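Alkyl hydroperoxide reductase/ Thiol specific antioxidant/ Mal allergen (Burkholderia ambifaria, PDB 5ENU) probably reduces hydrogen peroxide and alkyl hydroperoxides through a reactive cysteine thiol, as a peroxiredoxin of the AhpC/TSA family with a thioredoxin-like fold. Local coordinates at residues S32-K35 against G36-L39; E55-Q58 against F59-L62; A104-L108 against F109-K113. All coordinates share one frame; numbering follows the deposited sequence.

Interaction 1 (S32-K35 against G36-L39); sequences SDLK and GRKL
Leu34 and Arg37 are the end residues of a type II beta turn that brings the chain out of a short 3-10 segment and into strand 38-43. The turn is closed by its backbone bond, Arg37 N to Leu34 O, at 2.9 Å. Gly36 occupies the third position with a positive phi of 88°, as is common for glycine in a type II turn.

The Arg37 side chain, in the conformer described here, then folds back over the 3-10 segment. Its chain is bent at chi3 (-75°), which turns the guanidinium toward the carbonyl of Asp33. NH2 donates to Asp33 O at 3.1 Å, with the acceptor lying almost in the guanidinium plane, whereas NH2 itself stands well above the plane of the Asp33 carbonyl and does not follow a lone pair. Over one face of the same guanidinium lies Leu34 CD1, 3.7 Å from Arg37 CZ and displaced toward the rim. In this conformer the group therefore meets a polar partner at an edge and a methyl on a face. One water adds to these contacts: it accepts from Arg37 NE at 2.8 Å and donates to Lys35 O at 2.7 Å and to Asp33 O, linking guanidinium and turn.

Beneath, Leu34 CG meets both methyls of Leu39, with CD1 at 4.2 Å, the two side chains crossing at about a right angle. Leu39 also packs on Ile74 of strand 71-77, while the carboxylate of Asp33 turns elsewhere, OD2 accepting from Ser30 N. A 3-10 segment running through a glycine-containing type II turn into a sheet strand is the motif here, at the entry to strand 38-43 of the thioredoxin-like fold.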
ATOM      1  N   SER A  32      11.374   4.230  -7.853  1.00 11.32           N
ATOM      2  CA  SER A  32      12.625   3.806  -8.469  1.00 12.89           C
ATOM      3  C   SER A  32      13.552   3.093  -7.488  1.00 13.13           C
ATOM      4  O   SER A  32      14.369   2.260  -7.916  1.00 14.71           O
ATOM      5  CB  SER A  32      13.325   5.004  -9.097  1.00 14.55           C
ATOM      6  OG  SER A  32      13.641   5.961  -8.110  1.00 18.32           O
ATOM      7  N   ASP A  33      13.450   3.395  -6.178  1.00 12.15           N
ATOM      8  CA  ASP A  33      14.208   2.651  -5.166  1.00 12.97           C
ATOM      9  C   ASP A  33      13.905   1.154  -5.194  1.00 13.28           C
ATOM     10  O   ASP A  33      14.710   0.364  -4.691  1.00 14.62           O
ATOM     11  CB  ASP A  33      13.877   3.138  -3.745  1.00 13.06           C
ATOM     12  CG  ASP A  33      14.295   4.585  -3.477  1.00 15.29           C
ATOM     13  OD1 ASP A  33      15.216   5.108  -4.139  1.00 17.93           O
ATOM     14  OD2 ASP A  33      13.718   5.184  -2.548  1.00 14.56           O
ATOM     15  N   LEU A  34      12.734   0.758  -5.691  1.00 11.48           N
ATOM     16  CA  LEU A  34      12.255  -0.618  -5.644  1.00 11.68           C
ATOM     17  C   LEU A  34      12.562  -1.394  -6.921  1.00 12.16           C
ATOM     18  O   LEU A  34      12.262  -2.589  -6.988  1.00 11.77           O
ATOM     19  CB  LEU A  34      10.743  -0.648  -5.363  1.00 13.06           C
ATOM     20  CG  LEU A  34      10.282  -0.539  -3.901  1.00 14.40           C
ATOM     21  CD1 LEU A  34      10.748  -1.736  -3.088  1.00 14.96           C
ATOM     22  CD2 LEU A  34      10.713   0.782  -3.256  1.00 15.55           C
ATOM     23  N   LYS A  35      13.161  -0.751  -7.919  1.00 12.79           N
ATOM     24  CA  LYS A  35      13.541  -1.463  -9.134  1.00 14.32           C
ATOM     25  C   LYS A  35      14.377  -2.689  -8.783  1.00 13.81           C
ATOM     26  O   LYS A  35      15.260  -2.634  -7.920  1.00 14.95           O
ATOM     27  CB  LYS A  35      14.338  -0.540 -10.064  1.00 18.51           C
ATOM     28  CG  LYS A  35      13.454   0.449 -10.818  1.00 24.48           C
ATOM     29  CD  LYS A  35      14.213   1.209 -11.901  1.00 29.00           C
ATOM     30  CE  LYS A  35      15.157   2.236 -11.301  1.00 30.56           C
ATOM     31  NZ  LYS A  35      15.635   3.216 -12.333  1.00 30.51           N
ATOM     32  N   GLY A  36      14.070  -3.814  -9.436  1.00 11.55           N
ATOM     33  CA  GLY A  36      14.756  -5.062  -9.162  1.00 12.97           C
ATOM     34  C   GLY A  36      14.146  -5.888  -8.051  1.00 12.89           C
ATOM     35  O   GLY A  36      14.608  -7.019  -7.815  1.00 16.75           O
ATOM     36  N   ARG A  37      13.130  -5.355  -7.358  1.00 11.86           N
ATOM     37  CA  ARG A  37      12.393  -6.084  -6.337  0.57 12.54           C
ATOM     38  C   ARG A  37      10.913  -6.007  -6.660  1.00 10.36           C
ATOM     39  O   ARG A  37      10.445  -5.043  -7.269  1.00  9.43           O
ATOM     40  CB  ARG A  37      12.578  -5.456  -4.943  0.57 14.70           C
ATOM     41  CG  ARG A  37      13.934  -5.702  -4.301  0.57 19.04           C
ATOM     42  CD  ARG A  37      14.035  -5.040  -2.931  0.57 21.85           C
ATOM     43  NE  ARG A  37      14.207  -3.596  -3.024  0.57 24.00           N
ATOM     44  CZ  ARG A  37      14.163  -2.769  -1.982  0.57 26.37           C
ATOM     45  NH1 ARG A  37      13.948  -3.248  -0.766  0.57 27.62           N
ATOM     46  NH2 ARG A  37      14.332  -1.466  -2.156  0.57 26.39           N
ATOM     47  N   LYS A  38      10.178  -7.035  -6.261  1.00  9.27           N
ATOM     48  CA  LYS A  38       8.731  -6.921  -6.279  1.00  8.91           C
ATOM     49  C   LYS A  38       8.299  -5.993  -5.148  1.00  9.03           C
ATOM     50  O   LYS A  38       8.945  -5.918  -4.097  1.00 10.26           O
ATOM     51  CB  LYS A  38       8.115  -8.304  -6.074  1.00 11.66           C
ATOM     52  CG  LYS A  38       8.604  -9.367  -7.104  1.00 12.88           C
ATOM     53  CD  LYS A  38       8.345 -10.787  -6.596  1.00 14.15           C
ATOM     54  CE  LYS A  38       9.021 -11.834  -7.454  1.00 15.05           C
ATOM     55  NZ  LYS A  38       8.778 -13.221  -6.963  1.00 18.72           N
ATOM     56  N   LEU A  39       7.207  -5.272  -5.381  1.00  8.76           N
ATOM     57  CA  LEU A  39       6.647  -4.345  -4.399  1.00  7.92           C
ATOM     58  C   LEU A  39       5.177  -4.669  -4.179  1.00  7.44           C
ATOM     59  O   LEU A  39       4.384  -4.654  -5.129  1.00  8.79           O
ATOM     60  CB  LEU A  39       6.800  -2.893  -4.853  1.00  9.23           C
ATOM     61  CG  LEU A  39       6.047  -1.870  -3.994  1.00  9.00           C
ATOM     62  CD1 LEU A  39       6.574  -1.892  -2.557  1.00 10.14           C
ATOM     63  CD2 LEU A  39       6.161  -0.476  -4.573  1.00  9.71           C
TER
HETATM   64  O   HOH W   1      15.475  -2.364  -5.232  1.00 26.23           O

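Interaction 2 (E55-Q58 against F59-L62); sequences EGLQ and FREL
Glu55 and Phe59, one helical turn apart, lie side by side and point the same way. Glu55 sets its CG anti to the backbone N (chi1 -171°), and the extended chain beyond runs along the neighbouring ring: CG is 3.8 Å from Phe59 CE2, and OE2 reaches that same CE2 at 3.7 Å. Carboxylate and ring planes are only 25° apart, and the ring atoms nearest the Glu55 chain are CD2 and CE2. Phe59 takes the other common choice, CG anti to its carbonyl carbon (chi1 -85°), which swings the ring back along the helix so that CD2 comes within 3.4 Å of Glu55 O. That oxygen is already engaged, accepting the nearly straight bond from Phe59 N at 3.0 Å.

These residues belong to helix 50-68 of the beta-alpha-beta unit formed with strands 38-43 and 71-77; in peroxiredoxins this helix carries the reactive cysteine in its first turn. Glu55 OE1 forms a salt bridge with Arg127, and the Phe59 ring stacks with Tyr42 of strand 38-43, so both side chains of the pair look toward the sheet.

The more open flank is bridged by water. Leu57 O, which accepts from Glu61 N, also accepts a hydrogen bond from a water at 2.8 Å; this water in turn accepts from Arg60 NH2 at 2.7 Å and sits at the edge of the guanidinium, in its plane. In this conformer Arg60 meets it with a chain extended from CG to NE. A second water spans Gln58 O and Glu61 OE2, 2.6 Å from the carboxylate, and donates to both. Gln58 O therefore has two donors, this water and the longer backbone bond from Leu62 N, 3.2 Å away.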
ATOM      1  N   GLU A  55      -4.410  -6.222   9.323  1.00  7.96           N
ATOM      2  CA  GLU A  55      -3.699  -6.304   8.052  1.00  8.18           C
ATOM      3  C   GLU A  55      -2.195  -6.098   8.237  1.00  8.00           C
ATOM      4  O   GLU A  55      -1.380  -6.859   7.701  1.00  9.02           O
ATOM      5  CB  GLU A  55      -4.286  -5.305   7.050  1.00  8.45           C
ATOM      6  CG  GLU A  55      -3.720  -5.497   5.647  1.00  7.72           C
ATOM      7  CD  GLU A  55      -4.337  -4.611   4.579  1.00  7.99           C
ATOM      8  OE1 GLU A  55      -4.986  -3.604   4.926  1.00  9.26           O
ATOM      9  OE2 GLU A  55      -4.153  -4.953   3.374  1.00  9.03           O
ATOM     10  N   GLY A  56      -1.813  -5.069   8.986  1.00  8.95           N
ATOM     11  CA  GLY A  56      -0.397  -4.832   9.239  1.00  8.91           C
ATOM     12  C   GLY A  56       0.275  -5.992   9.958  1.00  8.93           C
ATOM     13  O   GLY A  56       1.372  -6.417   9.577  1.00  8.54           O
ATOM     14  N   LEU A  57      -0.389  -6.546  10.985  1.00  9.03           N
ATOM     15  CA  LEU A  57       0.168  -7.678  11.729  1.00  9.30           C
ATOM     16  C   LEU A  57       0.292  -8.921  10.863  1.00  9.18           C
ATOM     17  O   LEU A  57       1.242  -9.698  11.032  1.00 10.16           O
ATOM     18  CB  LEU A  57      -0.694  -7.970  12.960  1.00  9.95           C
ATOM     19  CG  LEU A  57      -0.545  -6.926  14.081  1.00 12.10           C
ATOM     20  CD1 LEU A  57      -1.520  -7.238  15.193  1.00 13.64           C
ATOM     21  CD2 LEU A  57       0.866  -6.876  14.622  1.00 13.90           C
ATOM     22  N   GLN A  58      -0.637  -9.119   9.914  1.00  9.36           N
ATOM     23  CA  GLN A  58      -0.559 -10.307   9.072  1.00  9.64           C
ATOM     24  C   GLN A  58       0.544 -10.172   8.027  1.00 10.09           C
ATOM     25  O   GLN A  58       1.263 -11.143   7.751  1.00 10.05           O
ATOM     26  CB  GLN A  58      -1.943 -10.635   8.484  1.00 10.56           C
ATOM     27  CG  GLN A  58      -2.872 -11.197   9.586  1.00 12.03           C
ATOM     28  CD  GLN A  58      -4.268 -11.561   9.119  1.00 18.59           C
ATOM     29  OE1 GLN A  58      -4.782 -11.000   8.169  1.00 20.99           O
ATOM     30  NE2 GLN A  58      -4.902 -12.484   9.829  1.00 25.83           N
ATOM     31  N   PHE A  59       0.739  -8.962   7.482  1.00  9.38           N
ATOM     32  CA  PHE A  59       1.906  -8.752   6.628  1.00  9.85           C
ATOM     33  C   PHE A  59       3.195  -8.934   7.420  1.00  9.50           C
ATOM     34  O   PHE A  59       4.164  -9.512   6.908  1.00 10.18           O
ATOM     35  CB  PHE A  59       1.881  -7.369   5.963  1.00  9.26           C
ATOM     36  CG  PHE A  59       1.074  -7.302   4.684  1.00  8.92           C
ATOM     37  CD1 PHE A  59       1.472  -8.007   3.565  1.00  9.70           C
ATOM     38  CD2 PHE A  59      -0.067  -6.499   4.598  1.00  8.09           C
ATOM     39  CE1 PHE A  59       0.745  -7.941   2.387  1.00 10.09           C
ATOM     40  CE2 PHE A  59      -0.795  -6.407   3.407  1.00  8.76           C
ATOM     41  CZ  PHE A  59      -0.383  -7.142   2.306  1.00  8.94           C
ATOM     42  N   ARG A  60       3.218  -8.475   8.684  1.00  8.63           N
ATOM     43  CA  ARG A  60       4.393  -8.676   9.536  0.73  9.34           C
ATOM     44  C   ARG A  60       4.697 -10.157   9.721  1.00 10.63           C
ATOM     45  O   ARG A  60       5.856 -10.587   9.617  1.00 11.08           O
ATOM     46  CB  ARG A  60       4.172  -8.018  10.900  0.73  9.16           C
ATOM     47  CG  ARG A  60       5.194  -8.410  11.938  0.73  9.07           C
ATOM     48  CD  ARG A  60       4.906  -7.652  13.196  0.73 10.36           C
ATOM     49  NE  ARG A  60       5.897  -7.915  14.235  0.73 15.02           N
ATOM     50  CZ  ARG A  60       5.748  -8.843  15.169  0.73 20.85           C
ATOM     51  NH1 ARG A  60       6.687  -9.027  16.101  0.73 23.38           N
ATOM     52  NH2 ARG A  60       4.645  -9.581  15.174  0.73 23.90           N
ATOM     53  N   GLU A  61       3.664 -10.955  10.019  1.00 11.28           N
ATOM     54  CA  GLU A  61       3.874 -12.366  10.317  1.00 12.76           C
ATOM     55  C   GLU A  61       4.484 -13.105   9.135  1.00 12.34           C
ATOM     56  O   GLU A  61       5.330 -13.991   9.311  1.00 14.12           O
ATOM     57  CB  GLU A  61       2.540 -12.997  10.705  1.00 17.79           C
ATOM     58  CG  GLU A  61       2.620 -14.474  10.987  1.00 23.02           C
ATOM     59  CD  GLU A  61       1.251 -15.068  11.266  1.00 31.00           C
ATOM     60  OE1 GLU A  61       1.161 -15.968  12.123  1.00 35.80           O
ATOM     61  OE2 GLU A  61       0.263 -14.624  10.635  1.00 32.07           O
ATOM     62  N   LEU A  62       4.070 -12.757   7.921  1.00 10.92           N
ATOM     63  CA  LEU A  62       4.568 -13.420   6.726  1.00 10.83           C
ATOM     64  C   LEU A  62       5.708 -12.674   6.048  1.00 10.60           C
ATOM     65  O   LEU A  62       6.200 -13.139   5.011  1.00 11.45           O
ATOM     66  CB  LEU A  62       3.422 -13.681   5.740  1.00 11.69           C
ATOM     67  CG  LEU A  62       2.447 -14.772   6.200  1.00 12.94           C
ATOM     68  CD1 LEU A  62       1.268 -14.910   5.258  1.00 14.65           C
ATOM     69  CD2 LEU A  62       3.183 -16.092   6.326  1.00 17.05           C
TER
HETATM   70  O   HOH W   2       2.637 -10.275  13.435  1.00 18.85           O
HETATM   71  O   HOH W   3      -0.315 -13.612   8.291  1.00 16.50           O

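Interaction 3 (A104-L108 against F109-K113); sequences ALCAL and FDVIK
Cys106 and two residues of the outgoing chain, Val111 and Ile112, form the tight side of this contact. Cys106 CB lies 3.8 Å from Val111 CG2 and 3.7 Å from Ile112 CD1, so two methyls close on one methylene, while SG meets the same Val111 CG2 at 3.8 Å. Ile112 brings CD1 there with CG1 beside its backbone N (chi1 -63°). Leu108 and Phe109 also run alongside each other, CD2 of the leucine 3.9 Å from Phe109 CE1, and the carbonyl O of Leu105 faces the edge of the phenylalanine ring in its plane. Phe43 and Phe130 also meet this ring, placing it in the core.

The backbone leaves the helix at Asp110, whose phi is positive (61°), and the residues make a Schellman motif ending helix 104-109: Val111 N bonds back to Cys106 O at 3.1 Å, and Asp110 N makes weak bonds to the carbonyls of Cys106 and Ala107. Strand 112-117 follows directly.

On the looser, solvent side, Asp110 and Ala107 are exposed, and a water meets the polar atoms there. It accepts from Ile112 N at 3.1 Å and lies within donating distance of Asp110 OD1 and, at 3.3 Å, of Cys106 O.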
ATOM      1  N   ALA A 104      -1.285  12.240  -3.085  1.00  9.42           N
ATOM      2  CA  ALA A 104      -0.662  11.969  -4.385  1.00 10.83           C
ATOM      3  C   ALA A 104      -0.783  10.494  -4.778  1.00  9.73           C
ATOM      4  O   ALA A 104      -1.171  10.166  -5.913  1.00 10.83           O
ATOM      5  CB  ALA A 104       0.802  12.409  -4.388  1.00 12.00           C
ATOM      6  N   LEU A 105      -0.441   9.574  -3.868  1.00  9.00           N
ATOM      7  CA  LEU A 105      -0.509   8.160  -4.233  0.51  9.10           C
ATOM      8  C   LEU A 105      -1.949   7.667  -4.290  1.00  9.33           C
ATOM      9  O   LEU A 105      -2.288   6.834  -5.132  1.00  9.94           O
ATOM     10  CB  LEU A 105       0.301   7.298  -3.268  0.51  9.77           C
ATOM     11  CG  LEU A 105       1.811   7.173  -3.490  0.51 10.75           C
ATOM     12  CD1 LEU A 105       2.519   8.511  -3.276  0.51 13.23           C
ATOM     13  CD2 LEU A 105       2.376   6.097  -2.571  0.51  9.64           C
ATOM     14  N   CYS A 106      -2.812   8.163  -3.394  1.00  9.12           N
ATOM     15  CA  CYS A 106      -4.209   7.727  -3.434  1.00  9.28           C
ATOM     16  C   CYS A 106      -4.861   8.117  -4.748  1.00 10.71           C
ATOM     17  O   CYS A 106      -5.677   7.361  -5.302  1.00 11.30           O
ATOM     18  CB  CYS A 106      -4.985   8.323  -2.264  1.00 10.27           C
ATOM     19  SG  CYS A 106      -4.630   7.641  -0.639  1.00 11.95           S
ATOM     20  N   ALA A 107      -4.488   9.289  -5.272  1.00 10.42           N
ATOM     21  CA  ALA A 107      -4.992   9.731  -6.564  1.00 10.50           C
ATOM     22  C   ALA A 107      -4.415   8.876  -7.687  1.00 11.35           C
ATOM     23  O   ALA A 107      -5.145   8.437  -8.583  1.00 13.46           O
ATOM     24  CB  ALA A 107      -4.625  11.195  -6.765  1.00 11.98           C
ATOM     25  N   LEU A 108      -3.101   8.624  -7.647  1.00  9.97           N
ATOM     26  CA  LEU A 108      -2.440   7.842  -8.688  1.00 10.83           C
ATOM     27  C   LEU A 108      -3.020   6.430  -8.781  1.00  9.75           C
ATOM     28  O   LEU A 108      -3.237   5.908  -9.882  1.00 11.65           O
ATOM     29  CB  LEU A 108      -0.937   7.800  -8.417  1.00 10.97           C
ATOM     30  CG  LEU A 108      -0.084   6.931  -9.350  1.00 11.82           C
ATOM     31  CD1 LEU A 108      -0.270   7.362 -10.796  1.00 14.77           C
ATOM     32  CD2 LEU A 108       1.381   7.000  -8.908  1.00 12.86           C
ATOM     33  N   PHE A 109      -3.278   5.794  -7.641  1.00  9.46           N
ATOM     34  CA  PHE A 109      -3.805   4.433  -7.589  1.00  9.40           C
ATOM     35  C   PHE A 109      -5.322   4.383  -7.566  1.00  9.30           C
ATOM     36  O   PHE A 109      -5.894   3.290  -7.598  1.00 10.63           O
ATOM     37  CB  PHE A 109      -3.180   3.659  -6.427  1.00  8.94           C
ATOM     38  CG  PHE A 109      -1.757   3.259  -6.699  1.00  7.33           C
ATOM     39  CD1 PHE A 109      -0.712   4.170  -6.530  1.00  8.50           C
ATOM     40  CD2 PHE A 109      -1.464   1.972  -7.156  1.00  9.55           C
ATOM     41  CE1 PHE A 109       0.605   3.798  -6.822  1.00  8.36           C
ATOM     42  CE2 PHE A 109      -0.153   1.595  -7.449  1.00  9.64           C
ATOM     43  CZ  PHE A 109       0.888   2.509  -7.284  1.00  8.19           C
ATOM     44  N   ASP A 110      -5.971   5.546  -7.517  1.00 10.37           N
ATOM     45  CA  ASP A 110      -7.421   5.670  -7.666  1.00 11.48           C
ATOM     46  C   ASP A 110      -8.177   4.916  -6.566  1.00 11.30           C
ATOM     47  O   ASP A 110      -9.134   4.183  -6.822  1.00 13.17           O
ATOM     48  CB  ASP A 110      -7.888   5.290  -9.078  1.00 15.71           C
ATOM     49  CG  ASP A 110      -9.275   5.801  -9.379  1.00 22.42           C
ATOM     50  OD1 ASP A 110      -9.688   6.837  -8.806  1.00 23.89           O
ATOM     51  OD2 ASP A 110      -9.956   5.150 -10.192  1.00 25.78           O
ATOM     52  N   VAL A 111      -7.757   5.127  -5.314  1.00  9.24           N
ATOM     53  CA  VAL A 111      -8.360   4.434  -4.170  1.00  9.84           C
ATOM     54  C   VAL A 111      -9.303   5.310  -3.356  1.00 10.03           C
ATOM     55  O   VAL A 111      -9.870   4.823  -2.371  1.00 10.97           O
ATOM     56  CB  VAL A 111      -7.303   3.785  -3.244  1.00  8.38           C
ATOM     57  CG1 VAL A 111      -6.441   2.781  -4.001  1.00  9.55           C
ATOM     58  CG2 VAL A 111      -6.434   4.854  -2.571  1.00 10.09           C
ATOM     59  N   ILE A 112      -9.478   6.584  -3.709  1.00  9.70           N
ATOM     60  CA  ILE A 112     -10.367   7.435  -2.924  1.00  9.98           C
ATOM     61  C   ILE A 112     -11.813   7.027  -3.181  1.00 12.12           C
ATOM     62  O   ILE A 112     -12.214   6.775  -4.327  1.00 14.61           O
ATOM     63  CB  ILE A 112     -10.136   8.923  -3.255  1.00 10.95           C
ATOM     64  CG1 ILE A 112      -8.718   9.367  -2.886  1.00 13.74           C
ATOM     65  CG2 ILE A 112     -11.229   9.828  -2.614  1.00 13.66           C
ATOM     66  CD1 ILE A 112      -8.398   9.329  -1.381  1.00 15.43           C
ATOM     67  N   LYS A 113     -12.611   6.973  -2.118  1.00 13.56           N
ATOM     68  CA  LYS A 113     -14.026   6.655  -2.234  1.00 16.82           C
ATOM     69  C   LYS A 113     -14.801   7.520  -1.255  1.00 17.15           C
ATOM     70  O   LYS A 113     -14.482   7.535  -0.064  1.00 19.30           O
ATOM     71  CB  LYS A 113     -14.246   5.178  -1.882  1.00 21.36           C
ATOM     72  CG  LYS A 113     -15.679   4.701  -2.011  1.00 27.29           C
ATOM     73  CD  LYS A 113     -15.834   3.276  -1.473  1.00 33.13           C
ATOM     74  CE  LYS A 113     -17.188   2.678  -1.858  1.00 37.04           C
ATOM     75  NZ  LYS A 113     -17.201   2.220  -3.280  1.00 39.35           N
TER
HETATM   76  O   HOH W   4      -8.716   8.210  -6.184  1.00 19.30           O

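How the interactions relate
All three contacts are local, within one continuous stretch each, and none touches another: centres lie about 20 to 23 Å apart. Interaction 3 is the buried one, dominated by apolar side chains at a helix end. Interactions 1 and 2 are partly buried: interaction 1 sets a leucine pair below a water-bridged guanidinium, and interaction 2 a carboxylate along a phenyl ring, with waters on its outer flank. Interactions 1 and 3 open strands 38-43 and 112-117 of the mixed sheet, and interaction 2 packs onto strand 38-43 from the helix that follows it. Polar chemistry varies accordingly: a guanidinium bonded to a carbonyl, regular helical bonds, and a Schellman closure.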